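Local coordinates for concanavalin A-like lectin protein kinase family protein (Theobroma cacao, PDB 6CTH), which probably transfers phosphate from ATP to protein substrates as the kinase domain of a plant lectin-type receptor kinase, at residues W112-L126 / D199-G213. Sequence-based numbering, arbitrary orientation.
Sequences WEVRYRIVKDLASAL and DVYSFGVVALEIASG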
ATOM      1  N   TRP A 112      -6.912 -17.404  -1.233  1.00 43.11           N
ATOM      2  CA  TRP A 112      -6.657 -16.955  -2.583  1.00 42.31           C
ATOM      3  C   TRP A 112      -7.736 -15.956  -3.025  1.00 41.61           C
ATOM      4  O   TRP A 112      -7.402 -14.915  -3.602  1.00 41.14           O
ATOM      5  CB  TRP A 112      -6.557 -18.090  -3.601  1.00 42.27           C
ATOM      6  CG  TRP A 112      -6.377 -17.489  -4.920  1.00 42.12           C
ATOM      7  CD1 TRP A 112      -7.328 -17.312  -5.868  1.00 41.85           C
ATOM      8  CD2 TRP A 112      -5.195 -16.849  -5.395  1.00 41.40           C
ATOM      9  NE1 TRP A 112      -6.804 -16.622  -6.924  1.00 41.74           N
ATOM     10  CE2 TRP A 112      -5.497 -16.304  -6.643  1.00 41.58           C
ATOM     11  CE3 TRP A 112      -3.922 -16.656  -4.870  1.00 41.50           C
ATOM     12  CZ2 TRP A 112      -4.547 -15.627  -7.409  1.00 41.07           C
ATOM     13  CZ3 TRP A 112      -2.966 -15.971  -5.637  1.00 40.89           C
ATOM     14  CH2 TRP A 112      -3.308 -15.451  -6.884  1.00 41.03           C
ATOM     15  N   GLU A 113      -9.008 -16.287  -2.794  1.00 41.93           N
ATOM     16  CA  GLU A 113     -10.102 -15.440  -3.251  1.00 41.38           C
ATOM     17  C   GLU A 113     -10.015 -14.021  -2.614  1.00 40.06           C
ATOM     18  O   GLU A 113     -10.192 -13.004  -3.297  1.00 38.91           O
ATOM     19  CB  GLU A 113     -11.469 -16.107  -2.978  1.00 42.85           C
ATOM     20  N   VAL A 114      -9.699 -13.963  -1.334  1.00 39.59           N
ATOM     21  CA  VAL A 114      -9.516 -12.680  -0.662  1.00 38.69           C
ATOM     22  C   VAL A 114      -8.308 -11.915  -1.220  1.00 38.02           C
ATOM     23  O   VAL A 114      -8.420 -10.725  -1.469  1.00 36.77           O
ATOM     24  CB  VAL A 114      -9.464 -12.848   0.865  1.00 39.23           C
ATOM     25  CG1 VAL A 114      -8.951 -11.582   1.541  1.00 39.27           C
ATOM     26  CG2 VAL A 114     -10.837 -13.241   1.405  1.00 40.02           C
ATOM     27  N   ARG A 115      -7.200 -12.594  -1.487  1.00 37.45           N
ATOM     28  CA  ARG A 115      -6.023 -11.916  -2.021  1.00 37.06           C
ATOM     29  C   ARG A 115      -6.237 -11.273  -3.394  1.00 35.80           C
ATOM     30  O   ARG A 115      -5.801 -10.157  -3.636  1.00 35.37           O
ATOM     31  CB  ARG A 115      -4.855 -12.896  -2.119  1.00 38.49           C
ATOM     32  CG  ARG A 115      -4.274 -13.310  -0.783  1.00 39.17           C
ATOM     33  CD  ARG A 115      -3.167 -14.333  -0.961  1.00 40.75           C
ATOM     34  NE  ARG A 115      -2.989 -15.144   0.235  1.00 41.22           N
ATOM     35  CZ  ARG A 115      -1.810 -15.494   0.735  1.00 42.58           C
ATOM     36  NH1 ARG A 115      -0.692 -15.107   0.143  1.00 42.19           N
ATOM     37  NH2 ARG A 115      -1.753 -16.232   1.830  1.00 43.12           N
ATOM     38  N   TYR A 116      -6.919 -11.987  -4.281  1.00 35.75           N
ATOM     39  CA  TYR A 116      -7.183 -11.515  -5.648  1.00 35.70           C
ATOM     40  C   TYR A 116      -8.133 -10.308  -5.541  1.00 35.51           C
ATOM     41  O   TYR A 116      -7.965  -9.348  -6.273  1.00 34.85           O
ATOM     42  CB  TYR A 116      -7.775 -12.604  -6.511  1.00 36.51           C
ATOM     43  CG  TYR A 116      -7.573 -12.427  -8.014  1.00 37.19           C
ATOM     44  CD1 TYR A 116      -6.306 -12.448  -8.571  1.00 36.93           C
ATOM     45  CD2 TYR A 116      -8.644 -12.285  -8.869  1.00 38.14           C
ATOM     46  CE1 TYR A 116      -6.113 -12.293  -9.924  1.00 37.69           C
ATOM     47  CE2 TYR A 116      -8.471 -12.118 -10.249  1.00 38.53           C
ATOM     48  CZ  TYR A 116      -7.201 -12.118 -10.758  1.00 38.12           C
ATOM     49  OH  TYR A 116      -7.005 -12.015 -12.102  1.00 39.23           O
ATOM     50  N   ARG A 117      -9.078 -10.367  -4.609  1.00 36.20           N
ATOM     51  CA  ARG A 117      -9.999  -9.259  -4.375  1.00 37.33           C
ATOM     52  C   ARG A 117      -9.245  -8.025  -3.874  1.00 35.14           C
ATOM     53  O   ARG A 117      -9.508  -6.912  -4.302  1.00 33.92           O
ATOM     54  CB  ARG A 117     -11.071  -9.668  -3.370  1.00 41.12           C
ATOM     55  CG  ARG A 117     -12.344  -8.846  -3.458  1.00 44.76           C
ATOM     56  CD  ARG A 117     -12.938  -8.610  -2.081  1.00 49.19           C
ATOM     57  NE  ARG A 117     -13.516  -9.823  -1.518  1.00 54.26           N
ATOM     58  CZ  ARG A 117     -13.432 -10.165  -0.237  1.00 56.78           C
ATOM     59  NH1 ARG A 117     -13.992 -11.286   0.186  1.00 59.93           N
ATOM     60  NH2 ARG A 117     -12.789  -9.386   0.617  1.00 57.06           N
ATOM     61  N   ILE A 118      -8.297  -8.239  -2.966  1.00 33.39           N
ATOM     62  CA  ILE A 118      -7.490  -7.164  -2.432  1.00 32.51           C
ATOM     63  C   ILE A 118      -6.697  -6.470  -3.534  1.00 31.70           C
ATOM     64  O   ILE A 118      -6.606  -5.245  -3.554  1.00 31.17           O
ATOM     65  CB  ILE A 118      -6.563  -7.662  -1.286  1.00 32.65           C
ATOM     66  CG1 ILE A 118      -7.401  -7.951  -0.010  1.00 33.43           C
ATOM     67  CG2 ILE A 118      -5.459  -6.650  -0.982  1.00 32.84           C
ATOM     68  CD1 ILE A 118      -6.705  -8.754   1.064  1.00 33.81           C
ATOM     69  N   VAL A 119      -6.112  -7.224  -4.449  1.00 31.53           N
ATOM     70  CA  VAL A 119      -5.338  -6.620  -5.525  1.00 31.49           C
ATOM     71  C   VAL A 119      -6.290  -5.769  -6.377  1.00 31.15           C
ATOM     72  O   VAL A 119      -5.933  -4.654  -6.760  1.00 30.91           O
ATOM     73  CB  VAL A 119      -4.641  -7.679  -6.391  1.00 32.12           C
ATOM     74  CG1 VAL A 119      -4.041  -7.067  -7.654  1.00 32.59           C
ATOM     75  CG2 VAL A 119      -3.577  -8.370  -5.578  1.00 32.20           C
ATOM     76  N   LYS A 120      -7.468  -6.293  -6.677  1.00 32.00           N
ATOM     77  CA  LYS A 120      -8.474  -5.502  -7.478  1.00 31.92           C
ATOM     78  C   LYS A 120      -8.902  -4.210  -6.727  1.00 31.71           C
ATOM     79  O   LYS A 120      -9.067  -3.153  -7.353  1.00 31.34           O
ATOM     80  CB  LYS A 120      -9.676  -6.370  -7.812  1.00 32.96           C
ATOM     81  CG  LYS A 120      -9.402  -7.418  -8.876  1.00 34.31           C
ATOM     82  CD  LYS A 120     -10.626  -8.278  -9.068  1.00 35.80           C
ATOM     83  CE  LYS A 120     -10.420  -9.226 -10.189  1.00 37.69           C
ATOM     84  NZ  LYS A 120     -11.657 -10.057 -10.334  1.00 39.70           N
ATOM     85  N   ASP A 121      -9.033  -4.306  -5.407  1.00 31.25           N
ATOM     86  CA  ASP A 121      -9.371  -3.157  -4.523  1.00 30.99           C
ATOM     87  C   ASP A 121      -8.285  -2.103  -4.610  1.00 29.49           C
ATOM     88  O   ASP A 121      -8.556  -0.933  -4.792  1.00 28.30           O
ATOM     89  CB  ASP A 121      -9.523  -3.529  -3.028  1.00 32.34           C
ATOM     90  CG  ASP A 121     -10.815  -4.287  -2.677  1.00 34.82           C
ATOM     91  OD1 ASP A 121     -11.757  -4.329  -3.499  1.00 35.62           O
ATOM     92  OD2 ASP A 121     -10.886  -4.813  -1.527  1.00 35.72           O
ATOM     93  N   LEU A 122      -7.028  -2.542  -4.492  1.00 28.58           N
ATOM     94  CA  LEU A 122      -5.899  -1.637  -4.610  1.00 27.94           C
ATOM     95  C   LEU A 122      -5.862  -1.017  -6.007  1.00 27.38           C
ATOM     96  O   LEU A 122      -5.601   0.203  -6.114  1.00 26.84           O
ATOM     97  CB  LEU A 122      -4.566  -2.375  -4.293  1.00 27.80           C
ATOM     98  CG  LEU A 122      -3.310  -1.529  -4.441  1.00 27.79           C
ATOM     99  CD1 LEU A 122      -3.298  -0.379  -3.502  1.00 28.13           C
ATOM    100  CD2 LEU A 122      -2.113  -2.456  -4.189  1.00 27.92           C
ATOM    101  N   ALA A 123      -6.147  -1.801  -7.052  1.00 27.63           N
ATOM    102  CA  ALA A 123      -6.124  -1.278  -8.431  1.00 28.06           C
ATOM    103  C   ALA A 123      -7.199  -0.185  -8.611  1.00 28.41           C
ATOM    104  O   ALA A 123      -6.930   0.857  -9.206  1.00 28.09           O
ATOM    105  CB  ALA A 123      -6.303  -2.367  -9.454  1.00 28.40           C
ATOM    106  N   SER A 124      -8.356  -0.445  -8.027  1.00 28.77           N
ATOM    107  CA  SER A 124      -9.493   0.540  -8.023  1.00 29.07           C
ATOM    108  C   SER A 124      -9.095   1.829  -7.351  1.00 28.27           C
ATOM    109  O   SER A 124      -9.376   2.923  -7.853  1.00 27.71           O
ATOM    110  CB  SER A 124     -10.739  -0.072  -7.387  1.00 30.27           C
ATOM    111  OG  SER A 124     -11.279  -1.044  -8.291  1.00 33.31           O
ATOM    112  N   ALA A 125      -8.429   1.721  -6.192  1.00 27.71           N
ATOM    113  CA  ALA A 125      -7.907   2.918  -5.522  1.00 27.65           C
ATOM    114  C   ALA A 125      -6.973   3.726  -6.413  1.00 27.29           C
ATOM    115  O   ALA A 125      -7.076   4.934  -6.487  1.00 26.53           O
ATOM    116  CB  ALA A 125      -7.213   2.532  -4.218  1.00 27.82           C
ATOM    117  N   LEU A 126      -6.031   3.042  -7.039  1.00 27.18           N
ATOM    118  CA  LEU A 126      -5.059   3.685  -7.893  1.00 27.89           C
ATOM    119  C   LEU A 126      -5.712   4.343  -9.107  1.00 27.37           C
ATOM    120  O   LEU A 126      -5.300   5.397  -9.534  1.00 26.77           O
ATOM    121  CB  LEU A 126      -3.994   2.687  -8.316  1.00 29.47           C
ATOM    122  CG  LEU A 126      -2.636   3.268  -8.659  1.00 31.86           C
ATOM    123  CD1 LEU A 126      -2.238   4.361  -7.689  1.00 32.93           C
ATOM    124  CD2 LEU A 126      -1.581   2.174  -8.694  1.00 32.03           C
ATOM    125  N   ASP A 199       4.163   4.780  -9.558  1.00 28.16           N
ATOM    126  CA  ASP A 199       3.135   4.237  -8.687  1.00 27.67           C
ATOM    127  C   ASP A 199       2.762   2.819  -9.148  1.00 27.48           C
ATOM    128  O   ASP A 199       2.569   1.932  -8.332  1.00 27.07           O
ATOM    129  CB  ASP A 199       1.887   5.119  -8.703  1.00 27.75           C
ATOM    130  CG  ASP A 199       1.880   6.158  -7.597  1.00 27.86           C
ATOM    131  OD1 ASP A 199       2.816   6.182  -6.778  1.00 28.00           O
ATOM    132  OD2 ASP A 199       0.923   6.954  -7.553  1.00 27.69           O
ATOM    133  N   VAL A 200       2.644   2.617 -10.465  1.00 28.08           N
ATOM    134  CA  VAL A 200       2.298   1.299 -11.017  1.00 28.25           C
ATOM    135  C   VAL A 200       3.427   0.282 -10.669  1.00 28.67           C
ATOM    136  O   VAL A 200       3.139  -0.830 -10.361  1.00 28.54           O
ATOM    137  CB  VAL A 200       1.951   1.387 -12.533  1.00 28.78           C
ATOM    138  CG1 VAL A 200       2.019   0.033 -13.212  1.00 28.91           C
ATOM    139  CG2 VAL A 200       0.567   1.995 -12.676  1.00 28.77           C
ATOM    140  N   TYR A 201       4.673   0.707 -10.692  1.00 29.00           N
ATOM    141  CA  TYR A 201       5.821  -0.161 -10.290  1.00 29.30           C
ATOM    142  C   TYR A 201       5.584  -0.670  -8.868  1.00 28.52           C
ATOM    143  O   TYR A 201       5.594  -1.890  -8.629  1.00 28.76           O
ATOM    144  CB  TYR A 201       7.104   0.591 -10.454  1.00 29.81           C
ATOM    145  CG  TYR A 201       8.292  -0.269  -9.996  1.00 30.50           C
ATOM    146  CD1 TYR A 201       8.620  -0.391  -8.656  1.00 31.02           C
ATOM    147  CD2 TYR A 201       9.009  -0.988 -10.931  1.00 32.06           C
ATOM    148  CE1 TYR A 201       9.665  -1.214  -8.267  1.00 31.46           C
ATOM    149  CE2 TYR A 201      10.042  -1.832 -10.546  1.00 32.75           C
ATOM    150  CZ  TYR A 201      10.362  -1.894  -9.235  1.00 32.85           C
ATOM    151  OH  TYR A 201      11.419  -2.738  -8.842  1.00 34.71           O
ATOM    152  N   SER A 202       5.270   0.240  -7.934  1.00 28.11           N
ATOM    153  CA  SER A 202       5.028  -0.162  -6.548  1.00 27.63           C
ATOM    154  C   SER A 202       3.856  -1.117  -6.459  1.00 27.76           C
ATOM    155  O   SER A 202       3.902  -2.078  -5.734  1.00 27.09           O
ATOM    156  CB  SER A 202       4.721   1.047  -5.666  1.00 27.89           C
ATOM    157  OG  SER A 202       5.708   2.065  -5.802  1.00 28.47           O
ATOM    158  N   PHE A 203       2.776  -0.837  -7.207  1.00 27.63           N
ATOM    159  CA  PHE A 203       1.635  -1.756  -7.256  1.00 28.18           C
ATOM    160  C   PHE A 203       2.050  -3.183  -7.701  1.00 28.73           C
ATOM    161  O   PHE A 203       1.568  -4.188  -7.144  1.00 28.90           O
ATOM    162  CB  PHE A 203       0.542  -1.182  -8.230  1.00 28.42           C
ATOM    163  CG  PHE A 203      -0.593  -2.136  -8.520  1.00 28.66           C
ATOM    164  CD1 PHE A 203      -1.703  -2.175  -7.716  1.00 28.43           C
ATOM    165  CD2 PHE A 203      -0.516  -3.010  -9.591  1.00 29.21           C
ATOM    166  CE1 PHE A 203      -2.736  -3.086  -7.960  1.00 28.68           C
ATOM    167  CE2 PHE A 203      -1.532  -3.927  -9.832  1.00 29.37           C
ATOM    168  CZ  PHE A 203      -2.651  -3.954  -9.020  1.00 29.03           C
ATOM    169  N   GLY A 204       2.905  -3.244  -8.715  1.00 29.45           N
ATOM    170  CA  GLY A 204       3.466  -4.526  -9.258  1.00 29.90           C
ATOM    171  C   GLY A 204       4.147  -5.310  -8.149  1.00 30.42           C
ATOM    172  O   GLY A 204       3.854  -6.495  -7.967  1.00 31.71           O
ATOM    173  N   VAL A 205       4.983  -4.627  -7.385  1.00 30.22           N
ATOM    174  CA  VAL A 205       5.721  -5.266  -6.294  1.00 30.35           C
ATOM    175  C   VAL A 205       4.728  -5.794  -5.269  1.00 30.36           C
ATOM    176  O   VAL A 205       4.783  -6.970  -4.898  1.00 30.43           O
ATOM    177  CB  VAL A 205       6.704  -4.320  -5.621  1.00 30.36           C
ATOM    178  CG1 VAL A 205       7.360  -5.005  -4.430  1.00 30.71           C
ATOM    179  CG2 VAL A 205       7.736  -3.848  -6.606  1.00 31.24           C
ATOM    180  N   VAL A 206       3.750  -4.964  -4.905  1.00 29.30           N
ATOM    181  CA  VAL A 206       2.736  -5.382  -3.951  1.00 29.43           C
ATOM    182  C   VAL A 206       1.975  -6.598  -4.467  1.00 29.77           C
ATOM    183  O   VAL A 206       1.693  -7.507  -3.716  1.00 29.89           O
ATOM    184  CB  VAL A 206       1.792  -4.200  -3.590  1.00 29.27           C
ATOM    185  CG1 VAL A 206       0.540  -4.706  -2.879  1.00 29.42           C
ATOM    186  CG2 VAL A 206       2.566  -3.197  -2.717  1.00 29.70           C
ATOM    187  N   ALA A 207       1.575  -6.595  -5.742  1.00 29.84           N
ATOM    188  CA  ALA A 207       0.843  -7.718  -6.327  1.00 30.84           C
ATOM    189  C   ALA A 207       1.633  -9.025  -6.143  1.00 31.74           C
ATOM    190  O   ALA A 207       1.087 -10.044  -5.769  1.00 32.26           O
ATOM    191  CB  ALA A 207       0.604  -7.478  -7.797  1.00 31.39           C
ATOM    192  N   LEU A 208       2.932  -8.948  -6.365  1.00 32.15           N
ATOM    193  CA  LEU A 208       3.800 -10.139  -6.238  1.00 32.98           C
ATOM    194  C   LEU A 208       3.994 -10.580  -4.803  1.00 33.40           C
ATOM    195  O   LEU A 208       4.102 -11.784  -4.538  1.00 35.35           O
ATOM    196  CB  LEU A 208       5.120  -9.887  -6.939  1.00 33.38           C
ATOM    197  CG  LEU A 208       4.987  -9.684  -8.451  1.00 33.97           C
ATOM    198  CD1 LEU A 208       6.301  -9.415  -9.118  1.00 34.79           C
ATOM    199  CD2 LEU A 208       4.280 -10.839  -9.161  1.00 34.63           C
ATOM    200  N   GLU A 209       4.058  -9.619  -3.872  1.00 32.96           N
ATOM    201  CA  GLU A 209       4.103  -9.924  -2.436  1.00 33.20           C
ATOM    202  C   GLU A 209       2.848 -10.657  -2.025  1.00 34.09           C
ATOM    203  O   GLU A 209       2.892 -11.576  -1.230  1.00 33.86           O
ATOM    204  CB  GLU A 209       4.262  -8.679  -1.562  1.00 32.61           C
ATOM    205  CG  GLU A 209       5.571  -7.947  -1.756  1.00 33.17           C
ATOM    206  CD  GLU A 209       5.745  -6.719  -0.938  1.00 34.55           C
ATOM    207  OE1 GLU A 209       4.728  -5.963  -0.801  1.00 34.62           O
ATOM    208  OE2 GLU A 209       6.883  -6.481  -0.401  1.00 34.35           O
ATOM    209  N   ILE A 210       1.680 -10.189  -2.511  1.00 33.54           N
ATOM    210  CA  ILE A 210       0.427 -10.827  -2.171  1.00 34.37           C
ATOM    211  C   ILE A 210       0.310 -12.281  -2.723  1.00 35.85           C
ATOM    212  O   ILE A 210      -0.124 -13.196  -2.021  1.00 37.69           O
ATOM    213  CB  ILE A 210      -0.728  -9.920  -2.652  1.00 33.43           C
ATOM    214  CG1 ILE A 210      -0.779  -8.653  -1.822  1.00 32.92           C
ATOM    215  CG2 ILE A 210      -2.080 -10.607  -2.611  1.00 34.57           C
ATOM    216  CD1 ILE A 210      -1.769  -7.611  -2.350  1.00 33.06           C
ATOM    217  N   ALA A 211       0.712 -12.489  -3.960  1.00 36.51           N
ATOM    218  CA  ALA A 211       0.739 -13.827  -4.574  1.00 37.24           C
ATOM    219  C   ALA A 211       1.649 -14.807  -3.803  1.00 38.15           C
ATOM    220  O   ALA A 211       1.305 -15.982  -3.635  1.00 38.45           O
ATOM    221  CB  ALA A 211       1.240 -13.721  -6.000  1.00 37.19           C
ATOM    222  N   SER A 212       2.780 -14.292  -3.358  1.00 37.68           N
ATOM    223  CA  SER A 212       3.898 -15.141  -2.887  1.00 38.22           C
ATOM    224  C   SER A 212       4.002 -15.238  -1.364  1.00 38.71           C
ATOM    225  O   SER A 212       4.670 -16.156  -0.826  1.00 38.31           O
ATOM    226  CB  SER A 212       5.207 -14.604  -3.493  1.00 37.75           C
ATOM    227  OG  SER A 212       5.626 -13.392  -2.853  1.00 36.49           O
ATOM    228  N   GLY A 213       3.386 -14.298  -0.646  1.00 37.24           N
ATOM    229  CA  GLY A 213       3.583 -14.160   0.781  1.00 38.41           C
ATOM    230  C   GLY A 213       4.998 -13.825   1.194  1.00 38.00           C
ATOM    231  O   GLY A 213       5.388 -14.131   2.318  1.00 40.45           O
TER
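Val119 O lies at the edge of the Phe203 ring, in its plane, 3.8 Å from Phe203 CE1. Leu122 CD2, Leu126 CD2 and Val119 CG1 approach the ring obliquely. These three residues and Ala123 make the hole that Phe203 enters as a knob: Phe203 CZ meets Val119 CG1 at 3.7 Å, and Phe203 CD1 meets Leu122 CD2 at 3.6 Å. With CG anti to the backbone N (chi1 172°), the ring reaches across to the other helix.

The second flat group is the Arg115 guanidinium, which has Ile210 O at its edge, in its plane. Arg115 NH1 donates to Ile210 O over 2.9 Å (N-H...O 157°), near the end of helix 199-212. NH1 also forms a salt bridge with Asp247, and NE bonds Leu110 O, so several partners fix the group's orientation. The aliphatic root of Arg115 packs on Ile210, with Arg115 CB 3.6 Å from Ile210 CG2. Ile210 CD1 extends to Val119 CG2 at 3.8 Å. Beyond Phe203, Leu122 CD2 also touches Val206 CG1 (3.7 Å).

The short segments run antiparallel at 173°, their axes 10.0 Å apart, pairing the long E and F helices of the kinase C-lobe in its buried core. Asp199 OD2 bonds His139 N and His130 NE2, consistent with the conserved F-helix aspartate that braces the catalytic loop. Helix 280-287 packs against Val119, Ala123, Leu126 and Phe203, helix 256-269 meets Trp112 and Val200, and helix 229-238 contacts Leu208.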